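Polysaccharide Lyase Family 6 (Bacteroides cellulosilyticus, PDB 6QPS) probably cleaves mannuronic acid-rich alginate as a calcium-binding polysaccharide lyase of family 6. Local coordinates at residues 109-121 and 153-166. Numbering follows the deposited sequence. Where two conformers were deposited one is given.
Sequences AWAIGHDMIDFQG and DEYWVGLRGTNNRI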
loop_
_atom_site.group_PDB
_atom_site.type_symbol
_atom_site.label_atom_id
_atom_site.label_comp_id
_atom_site.label_asym_id
_atom_site.label_seq_id
_atom_site.Cartn_x
_atom_site.Cartn_y
_atom_site.Cartn_z
ATOM N N ALA A 109 6.836 16.582 13.106
ATOM C CA ALA A 109 5.808 16.332 14.110
ATOM C C ALA A 109 5.850 14.847 14.450
ATOM O O ALA A 109 6.484 14.059 13.749
ATOM C CB ALA A 109 4.429 16.668 13.533
ATOM N N TRP A 110 5.204 14.464 15.551
ATOM C CA TRP A 110 5.181 13.051 15.912
ATOM C C TRP A 110 4.033 12.775 16.876
ATOM O O TRP A 110 3.491 13.684 17.513
ATOM C CB TRP A 110 6.507 12.593 16.540
ATOM C CG TRP A 110 6.867 13.327 17.803
ATOM C CD1 TRP A 110 6.482 13.005 19.064
ATOM C CD2 TRP A 110 7.682 14.498 17.920
ATOM N NE1 TRP A 110 6.990 13.905 19.966
ATOM C CE2 TRP A 110 7.741 14.829 19.293
ATOM C CE3 TRP A 110 8.378 15.288 17.004
ATOM C CZ2 TRP A 110 8.468 15.921 19.770
ATOM C CZ3 TRP A 110 9.101 16.373 17.482
ATOM C CH2 TRP A 110 9.131 16.681 18.849
ATOM N N ALA A 111 3.695 11.492 16.986
ATOM C CA ALA A 111 2.570 11.073 17.810
ATOM C C ALA A 111 2.883 11.162 19.293
ATOM O O ALA A 111 3.948 10.735 19.759
ATOM C CB ALA A 111 2.203 9.633 17.486
ATOM N N ILE A 112 1.923 11.701 20.051
ATOM C CA ILE A 112 2.009 11.656 21.506
ATOM C C ILE A 112 2.043 10.215 21.987
ATOM O O ILE A 112 2.895 9.831 22.797
ATOM C CB ILE A 112 0.877 12.480 22.151
ATOM C CG1 ILE A 112 1.196 13.977 21.990
ATOM C CG2 ILE A 112 0.755 12.121 23.646
ATOM C CD1 ILE A 112 0.071 14.892 22.430
ATOM N N GLY A 113 1.126 9.400 21.492
ATOM C CA GLY A 113 1.156 7.978 21.768
ATOM C C GLY A 113 1.412 7.155 20.515
ATOM O O GLY A 113 2.480 7.256 19.910
ATOM N N HIS A 114 0.443 6.323 20.133
ATOM C CA HIS A 114 0.615 5.368 19.040
ATOM C C HIS A 114 0.247 5.937 17.682
ATOM O O HIS A 114 0.797 5.480 16.681
ATOM C CB HIS A 114 -0.266 4.128 19.306
ATOM C CG HIS A 114 -0.011 2.977 18.373
ATOM N ND1 HIS A 114 -0.671 2.822 17.173
ATOM C CD2 HIS A 114 0.829 1.918 18.476
ATOM C CE1 HIS A 114 -0.235 1.729 16.568
ATOM N NE2 HIS A 114 0.667 1.156 17.343
ATOM N N ASP A 115 -0.672 6.904 17.617
ATOM C CA ASP A 115 -1.314 7.298 16.362
ATOM C C ASP A 115 -1.231 8.807 16.185
ATOM O O ASP A 115 -1.828 9.562 16.957
ATOM C CB ASP A 115 -2.775 6.820 16.340
ATOM C CG ASP A 115 -2.900 5.351 16.667
ATOM O OD1 ASP A 115 -2.313 4.547 15.922
ATOM O OD2 ASP A 115 -3.545 5.008 17.688
ATOM N N MET A 116 -0.529 9.257 15.145
ATOM C CA MET A 116 -0.353 10.692 14.955
ATOM C C MET A 116 -1.629 11.349 14.437
ATOM O O MET A 116 -2.098 12.340 15.012
ATOM C CB MET A 116 0.824 10.977 14.028
ATOM C CG MET A 116 1.230 12.446 14.028
ATOM S SD MET A 116 2.715 12.817 13.054
ATOM C CE MET A 116 2.060 12.702 11.393
ATOM N N ILE A 117 -2.191 10.819 13.347
ATOM C CA ILE A 117 -3.422 11.311 12.714
ATOM C C ILE A 117 -4.373 10.116 12.590
ATOM O O ILE A 117 -4.013 9.091 11.990
ATOM C CB ILE A 117 -3.158 11.916 11.322
ATOM C CG1 ILE A 117 -2.144 13.060 11.403
ATOM C CG2 ILE A 117 -4.471 12.364 10.666
ATOM C CD1 ILE A 117 -1.725 13.602 10.023
ATOM N N ASP A 118 -5.587 10.245 13.135
ATOM C CA ASP A 118 -6.547 9.141 13.229
ATOM C C ASP A 118 -7.929 9.656 12.838
ATOM O O ASP A 118 -8.324 10.756 13.240
ATOM C CB ASP A 118 -6.546 8.574 14.659
ATOM C CG ASP A 118 -7.082 7.159 14.763
ATOM O OD1 ASP A 118 -7.455 6.539 13.743
ATOM O OD2 ASP A 118 -7.139 6.678 15.916
ATOM N N PHE A 119 -8.662 8.840 12.089
ATOM C CA PHE A 119 -9.993 9.180 11.564
ATOM C C PHE A 119 -11.129 8.664 12.468
ATOM O O PHE A 119 -12.199 8.244 11.992
ATOM C CB PHE A 119 -10.130 8.676 10.120
ATOM C CG PHE A 119 -9.450 9.568 9.071
ATOM C CD1 PHE A 119 -8.063 9.659 8.989
ATOM C CD2 PHE A 119 -10.194 10.293 8.146
ATOM C CE1 PHE A 119 -7.453 10.475 8.027
ATOM C CE2 PHE A 119 -9.562 11.096 7.171
ATOM C CZ PHE A 119 -8.194 11.190 7.142
ATOM N N GLN A 120 -10.915 8.747 13.780
ATOM C CA GLN A 120 -11.888 8.372 14.791
ATOM C C GLN A 120 -11.685 9.274 16.002
ATOM O O GLN A 120 -10.549 9.630 16.342
ATOM C CB GLN A 120 -11.677 6.900 15.195
ATOM C CG GLN A 120 -12.547 6.382 16.318
ATOM C CD GLN A 120 -12.248 4.939 16.672
ATOM O OE1 GLN A 120 -13.097 4.073 16.530
ATOM N NE2 GLN A 120 -11.047 4.690 17.177
ATOM N N GLY A 121 -12.786 9.655 16.640
ATOM C CA GLY A 121 -12.739 10.301 17.934
ATOM C C GLY A 121 -12.751 9.263 19.030
ATOM O O GLY A 121 -11.857 8.411 19.085
ATOM N N ASP A 153 6.944 2.543 18.579
ATOM C CA ASP A 153 6.016 2.300 17.484
ATOM C C ASP A 153 5.072 3.481 17.375
ATOM O O ASP A 153 4.471 3.897 18.372
ATOM C CB ASP A 153 5.200 1.047 17.812
ATOM C CG ASP A 153 4.904 0.197 16.610
ATOM O OD1 ASP A 153 5.357 0.532 15.498
ATOM O OD2 ASP A 153 4.210 -0.826 16.790
ATOM N N GLU A 154 4.928 4.013 16.170
ATOM C CA GLU A 154 3.932 5.054 15.940
ATOM C C GLU A 154 3.446 4.969 14.499
ATOM O O GLU A 154 4.229 4.666 13.592
ATOM C CB GLU A 154 4.433 6.479 16.267
ATOM C CG GLU A 154 5.639 6.942 15.464
ATOM C CD GLU A 154 6.281 8.230 15.988
ATOM O OE1 GLU A 154 5.780 8.832 16.976
ATOM O OE2 GLU A 154 7.299 8.639 15.396
ATOM N N TYR A 155 2.146 5.180 14.297
ATOM C CA TYR A 155 1.539 5.090 12.978
ATOM C C TYR A 155 1.187 6.495 12.510
ATOM O O TYR A 155 0.597 7.273 13.268
ATOM C CB TYR A 155 0.250 4.245 13.017
ATOM C CG TYR A 155 0.385 2.749 13.229
ATOM C CD1 TYR A 155 1.557 2.159 13.674
ATOM C CD2 TYR A 155 -0.701 1.920 12.969
ATOM C CE1 TYR A 155 1.652 0.777 13.846
ATOM C CE2 TYR A 155 -0.625 0.571 13.141
ATOM C CZ TYR A 155 0.535 -0.019 13.600
ATOM O OH TYR A 155 0.599 -1.383 13.801
ATOM N N TRP A 156 1.463 6.821 11.245
ATOM C CA TRP A 156 1.240 8.193 10.781
ATOM C C TRP A 156 -0.245 8.500 10.561
ATOM O O TRP A 156 -0.777 9.460 11.129
ATOM C CB TRP A 156 2.088 8.495 9.541
ATOM C CG TRP A 156 3.532 8.838 9.901
ATOM C CD1 TRP A 156 4.076 8.909 11.163
ATOM C CD2 TRP A 156 4.594 9.151 8.991
ATOM N NE1 TRP A 156 5.411 9.218 11.080
ATOM C CE2 TRP A 156 5.739 9.407 9.761
ATOM C CE3 TRP A 156 4.686 9.236 7.600
ATOM C CZ2 TRP A 156 6.958 9.744 9.184
ATOM C CZ3 TRP A 156 5.896 9.611 7.032
ATOM C CH2 TRP A 156 7.006 9.851 7.818
ATOM N N VAL A 157 -0.922 7.694 9.744
ATOM C CA VAL A 157 -2.326 7.902 9.385
ATOM C C VAL A 157 -3.114 6.613 9.620
ATOM O O VAL A 157 -2.736 5.543 9.131
ATOM C CB VAL A 157 -2.471 8.352 7.918
ATOM C CG1 VAL A 157 -3.937 8.602 7.575
ATOM C CG2 VAL A 157 -1.636 9.575 7.642
ATOM N N GLY A 158 -4.195 6.722 10.396
ATOM C CA GLY A 158 -5.105 5.615 10.610
ATOM C C GLY A 158 -6.472 5.882 10.002
ATOM O O GLY A 158 -7.202 6.779 10.446
ATOM N N LEU A 159 -6.819 5.129 8.967
ATOM C CA LEU A 159 -8.153 5.219 8.402
ATOM C C LEU A 159 -9.140 4.372 9.207
ATOM O O LEU A 159 -8.841 3.231 9.598
ATOM C CB LEU A 159 -8.105 4.764 6.944
ATOM C CG LEU A 159 -7.637 5.776 5.896
ATOM C CD1 LEU A 159 -7.394 5.141 4.531
ATOM C CD2 LEU A 159 -8.704 6.893 5.742
ATOM N N ARG A 160 -10.307 4.968 9.478
ATOM C CA ARG A 160 -11.440 4.362 10.173
ATOM C C ARG A 160 -12.693 4.787 9.416
ATOM O O ARG A 160 -12.635 5.651 8.543
ATOM C CB ARG A 160 -11.558 4.892 11.615
ATOM C CG ARG A 160 -10.225 4.967 12.393
ATOM C CD ARG A 160 -10.074 3.907 13.407
ATOM N NE ARG A 160 -8.893 4.151 14.232
ATOM C CZ ARG A 160 -8.428 3.314 15.149
ATOM N NH1 ARG A 160 -9.018 2.147 15.371
ATOM N NH2 ARG A 160 -7.337 3.660 15.839
ATOM N N GLY A 161 -13.846 4.263 9.816
ATOM C CA GLY A 161 -15.095 4.756 9.243
ATOM C C GLY A 161 -15.329 4.266 7.821
ATOM O O GLY A 161 -15.054 3.118 7.465
ATOM N N THR A 162 -15.916 5.142 7.002
ATOM C CA THR A 162 -16.338 4.789 5.652
ATOM C C THR A 162 -16.115 5.967 4.705
ATOM O O THR A 162 -16.185 7.140 5.095
ATOM C CB THR A 162 -17.838 4.383 5.596
ATOM O OG1 THR A 162 -18.635 5.467 6.088
ATOM C CG2 THR A 162 -18.128 3.136 6.414
ATOM N N ASN A 163 -15.855 5.630 3.443
ATOM C CA ASN A 163 -15.866 6.590 2.350
ATOM C C ASN A 163 -14.880 7.727 2.563
ATOM O O ASN A 163 -15.142 8.856 2.146
ATOM C CB ASN A 163 -17.268 7.175 2.125
ATOM C CG ASN A 163 -18.315 6.112 1.872
ATOM O OD1 ASN A 163 -19.125 5.794 2.749
ATOM N ND2 ASN A 163 -18.299 5.545 0.672
ATOM N N ASN A 164 -13.732 7.471 3.182
ATOM C CA ASN A 164 -12.701 8.489 3.324
ATOM C C ASN A 164 -11.685 8.350 2.195
ATOM O O ASN A 164 -11.653 7.344 1.478
ATOM C CB ASN A 164 -12.043 8.375 4.699
ATOM C CG ASN A 164 -13.040 8.658 5.827
ATOM O OD1 ASN A 164 -13.841 9.596 5.740
ATOM N ND2 ASN A 164 -12.987 7.860 6.892
ATOM N N ARG A 165 -10.893 9.403 2.006
ATOM C CA ARG A 165 -9.970 9.478 0.881
ATOM C C ARG A 165 -8.661 10.138 1.296
ATOM O O ARG A 165 -8.658 11.188 1.952
ATOM C CB ARG A 165 -10.602 10.253 -0.292
ATOM C CG ARG A 165 -9.721 10.333 -1.564
ATOM C CD ARG A 165 -10.510 10.965 -2.722
ATOM N NE ARG A 165 -9.638 11.073 -3.889
ATOM C CZ ARG A 165 -9.685 12.034 -4.799
ATOM N NH1 ARG A 165 -10.605 12.980 -4.724
ATOM N NH2 ARG A 165 -8.774 12.065 -5.768
ATOM N N ILE A 166 -7.553 9.512 0.907
ATOM C CA ILE A 166 -6.207 10.078 1.014
ATOM C C ILE A 166 -5.670 10.199 -0.416
ATOM O O ILE A 166 -5.497 9.177 -1.092
ATOM C CB ILE A 166 -5.275 9.159 1.827
ATOM C CG1 ILE A 166 -5.885 8.774 3.185
ATOM C CG2 ILE A 166 -3.892 9.802 1.992
ATOM C CD1 ILE A 166 -6.111 9.904 4.128
HETATM O O HOH W 1 1.613 -1.405 16.541
HETATM O O HOH W 2 -2.277 7.171 12.978
#
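Phe119 packs against Leu159, Val157 and Ile166 in the apolar centre, where two successive coils of the right-handed parallel beta-helix of family 6 lyases meet. Leu159 CD2 sits over the middle of one Phe119 ring face, 4.2 Å from its centroid. Val157 CG1 and Ile166 CD1 meet the CE1-CZ end of the ring. Further along the core, Met116 CE lies over one face of the Trp156 indole, 4.3 Å from Trp156 CD1.

The backbones of 115-118 and 155-159 pair in parallel, with Met116 N bonded to Tyr155 O and Gly158 N to Ile117 O. A water donates to both Ile117 O and Tyr155 O.

On the face of Asp115 and Tyr155 the groups become polar. His114 turns its edge to the Tyr155 ring face, the planes 54° apart. With CG trans to the backbone N (chi1 -171°), His114 CE1 comes over the ring centre. His114 ND1 donates to Asp115 OD1. Tyr155 OH is hydrogen-bonded to Arg216 NH1. The Tyr155 side chain lies about 6 Å from that of Glu213, a calcium ligand.

Arg160 grips Asp118 side-on in a salt bridge. Arg160 NE meets the syn lone pair of Asp118 OD1 at 2.8 Å, nearly straight. The bond from Arg160 NH2 to Asp118 OD2 is more bent and tilted from the guanidinium plane. Replacing Arg160 by an alanine would probably leave the buried Asp118 carboxylate without its charge partner. Gln120, whose amide has its main polar partner in Gly124, lays NE2 over one face of the Arg160 guanidinium, 3.6 Å from Arg160 CZ.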